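Local coordinates for putative endoribonuclease (Klebsiella pneumoniae, PDB 3LYB), which is a putative endoribonuclease of the L-PSP (YjgF-like) family and may therefore cleave RNA, at residues Q72-L77 with K115-D120. Sequence-based numbering, arbitrary orientation.
Sequences QSWYVL and KLFYPD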
loop_
_atom_site.group_PDB
_atom_site.type_symbol
_atom_site.label_atom_id
_atom_site.label_comp_id
_atom_site.label_asym_id
_atom_site.label_seq_id
_atom_site.Cartn_x
_atom_site.Cartn_y
_atom_site.Cartn_z
ATOM N N GLN B 72 -21.522 18.414 7.782
ATOM C CA GLN B 72 -21.745 17.234 8.621
ATOM C C GLN B 72 -21.609 17.574 10.110
ATOM O O GLN B 72 -22.396 17.104 10.945
ATOM C CB GLN B 72 -20.793 16.098 8.240
ATOM C CG GLN B 72 -21.096 15.396 6.884
ATOM C CD GLN B 72 -20.205 14.181 6.639
ATOM O OE1 GLN B 72 -19.462 13.763 7.516
ATOM N NE2 GLN B 72 -20.269 13.630 5.453
ATOM N N SER B 73 -20.638 18.412 10.449
ATOM C CA SER B 73 -20.463 18.769 11.837
ATOM C C SER B 73 -21.700 19.501 12.316
ATOM O O SER B 73 -22.248 19.211 13.399
ATOM C CB SER B 73 -19.228 19.638 12.031
ATOM O OG SER B 73 -18.058 18.957 11.602
ATOM N N TRP B 74 -22.154 20.441 11.489
ATOM C CA TRP B 74 -23.230 21.291 11.908
ATOM C C TRP B 74 -24.442 20.386 12.111
ATOM O O TRP B 74 -25.071 20.385 13.176
ATOM C CB TRP B 74 -23.502 22.412 10.901
ATOM C CG TRP B 74 -24.767 23.123 11.255
ATOM C CD1 TRP B 74 -24.916 24.133 12.173
ATOM C CD2 TRP B 74 -26.083 22.818 10.772
ATOM N NE1 TRP B 74 -26.244 24.493 12.265
ATOM C CE2 TRP B 74 -26.980 23.706 11.414
ATOM C CE3 TRP B 74 -26.586 21.895 9.845
ATOM C CZ2 TRP B 74 -28.362 23.697 11.156
ATOM C CZ3 TRP B 74 -27.958 21.882 9.579
ATOM C CH2 TRP B 74 -28.830 22.787 10.234
ATOM N N TYR B 75 -24.726 19.580 11.098
ATOM C CA TYR B 75 -25.860 18.680 11.124
ATOM C C TYR B 75 -25.880 17.792 12.362
ATOM O O TYR B 75 -26.924 17.499 12.915
ATOM C CB TYR B 75 -25.860 17.840 9.847
ATOM C CG TYR B 75 -27.217 17.344 9.487
ATOM C CD1 TYR B 75 -28.024 18.056 8.594
ATOM C CD2 TYR B 75 -27.725 16.170 10.060
ATOM C CE1 TYR B 75 -29.314 17.604 8.269
ATOM C CE2 TYR B 75 -29.004 15.702 9.738
ATOM C CZ TYR B 75 -29.796 16.427 8.855
ATOM O OH TYR B 75 -31.068 15.959 8.548
ATOM N N VAL B 76 -24.712 17.362 12.802
ATOM C CA VAL B 76 -24.638 16.454 13.925
ATOM C C VAL B 76 -24.860 17.213 15.214
ATOM O O VAL B 76 -25.608 16.767 16.087
ATOM C CB VAL B 76 -23.268 15.723 13.982
ATOM C CG1 VAL B 76 -22.954 15.222 15.404
ATOM C CG2 VAL B 76 -23.263 14.592 13.016
ATOM N N LEU B 77 -24.169 18.344 15.329
ATOM C CA LEU B 77 -24.268 19.184 16.510
ATOM C C LEU B 77 -25.686 19.700 16.741
ATOM O O LEU B 77 -26.195 19.635 17.861
ATOM C CB LEU B 77 -23.258 20.311 16.442
ATOM C CG LEU B 77 -21.825 19.846 16.715
ATOM C CD1 LEU B 77 -20.838 20.975 16.512
ATOM C CD2 LEU B 77 -21.671 19.268 18.125
ATOM N N LYS B 115 -17.710 25.801 18.512
ATOM C CA LYS B 115 -17.799 27.123 19.128
ATOM C C LYS B 115 -19.198 27.773 18.992
ATOM O O LYS B 115 -19.703 28.383 19.946
ATOM C CB LYS B 115 -16.753 28.055 18.537
ATOM C CG LYS B 115 -15.389 27.902 19.129
ATOM C CD LYS B 115 -14.412 28.842 18.396
ATOM C CE LYS B 115 -12.956 28.547 18.756
ATOM N NZ LYS B 115 -12.016 28.994 17.690
ATOM N N LEU B 116 -19.814 27.635 17.818
ATOM C CA LEU B 116 -21.162 28.157 17.598
ATOM C C LEU B 116 -22.230 27.568 18.525
ATOM O O LEU B 116 -23.315 28.116 18.613
ATOM C CB LEU B 116 -21.613 27.965 16.136
ATOM C CG LEU B 116 -20.700 28.331 14.957
ATOM C CD1 LEU B 116 -21.346 27.918 13.640
ATOM C CD2 LEU B 116 -20.296 29.799 14.928
ATOM N N PHE B 117 -21.939 26.458 19.190
ATOM C CA PHE B 117 -22.938 25.795 20.029
ATOM C C PHE B 117 -22.601 25.929 21.504
ATOM O O PHE B 117 -23.465 25.741 22.365
ATOM C CB PHE B 117 -23.045 24.305 19.694
ATOM C CG PHE B 117 -23.732 24.025 18.409
ATOM C CD1 PHE B 117 -23.060 24.162 17.203
ATOM C CD2 PHE B 117 -25.054 23.613 18.401
ATOM C CE1 PHE B 117 -23.707 23.915 16.011
ATOM C CE2 PHE B 117 -25.709 23.351 17.226
ATOM C CZ PHE B 117 -25.039 23.493 16.022
ATOM N N TYR B 118 -21.333 26.206 21.778
ATOM C CA TYR B 118 -20.850 26.455 23.110
ATOM C C TYR B 118 -20.080 27.763 23.054
ATOM O O TYR B 118 -18.827 27.755 23.021
ATOM C CB TYR B 118 -19.921 25.340 23.553
ATOM C CG TYR B 118 -20.582 24.000 23.688
ATOM C CD1 TYR B 118 -21.307 23.673 24.837
ATOM C CD2 TYR B 118 -20.476 23.052 22.676
ATOM C CE1 TYR B 118 -21.908 22.443 24.974
ATOM C CE2 TYR B 118 -21.082 21.811 22.803
ATOM C CZ TYR B 118 -21.793 21.514 23.954
ATOM O OH TYR B 118 -22.390 20.290 24.085
ATOM N N PRO B 119 -20.819 28.898 23.018
ATOM C CA PRO B 119 -20.158 30.199 22.953
ATOM C C PRO B 119 -19.543 30.507 24.320
ATOM O O PRO B 119 -18.398 30.995 24.394
ATOM C CB PRO B 119 -21.297 31.158 22.612
ATOM C CG PRO B 119 -22.552 30.504 23.187
ATOM C CD PRO B 119 -22.275 29.013 23.267
ATOM N N ASP B 120 -20.287 30.173 25.381
ATOM C CA ASP B 120 -19.793 30.302 26.746
ATOM C C ASP B 120 -18.764 29.203 27.073
ATOM O O ASP B 120 -17.701 29.170 26.431
ATOM C CB ASP B 120 -20.959 30.395 27.752
ATOM C CG ASP B 120 -21.622 31.794 27.761
ATOM O OD1 ASP B 120 -21.031 32.769 27.221
ATOM O OD2 ASP B 120 -22.735 31.920 28.319
#
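Two side-chain torsions bring Phe117 and Leu77 together: in each, CG stands anti to its own carbonyl carbon (chi1 -73° for Phe117, and much the same for Leu77), and both CB atoms are directed at the opposing segment. The phenyl ring thereby reaches from the loop to helix 60-85 and lies against Leu77. Leu77 meets one face of the ring with its CB, which sits 3.7 Å from the centroid of the Phe117 ring in a CH-pi contact, over the face but displaced toward the rim. The same residue continues along that ring in two directions. Leu77 CD1 packs on Phe117 CD1 at 3.9 Å, while Leu77 C approaches Phe117 CE2 at 3.7 Å, so backbone as well as side chain takes part.

Trp74, one helical turn earlier, has CG anti to the backbone N (chi1 170°), which swings the indole toward the far end of the phenyl group. Trp74 CD1 comes to 3.9 Å from Phe117 CZ, near the plane of the phenyl ring and at its edge. The five-membered ring and the phenyl ring are inclined at 50° with centroids 5.8 Å apart, an oblique aromatic pair. Phe117 is thus received by an i, i+3 pair on one side of the helix, through van der Waals and CH-pi contacts.

The contact packs the loop that leads from helix 107-115 into strand 124-129 against the middle of helix 60-85. Val113 of helix 107-115 touches both Trp74 and Leu77, Tyr110 adds to the packing on Leu77, and Val50 and Leu54 of helix 48-54 lie against the indole. Val76 packs on Val143 of strand 141-148, so helix 60-85 lies on the mixed beta-sheet with helix 107-115 beside it, consistent with the alpha-beta fold of YjgF-like proteins.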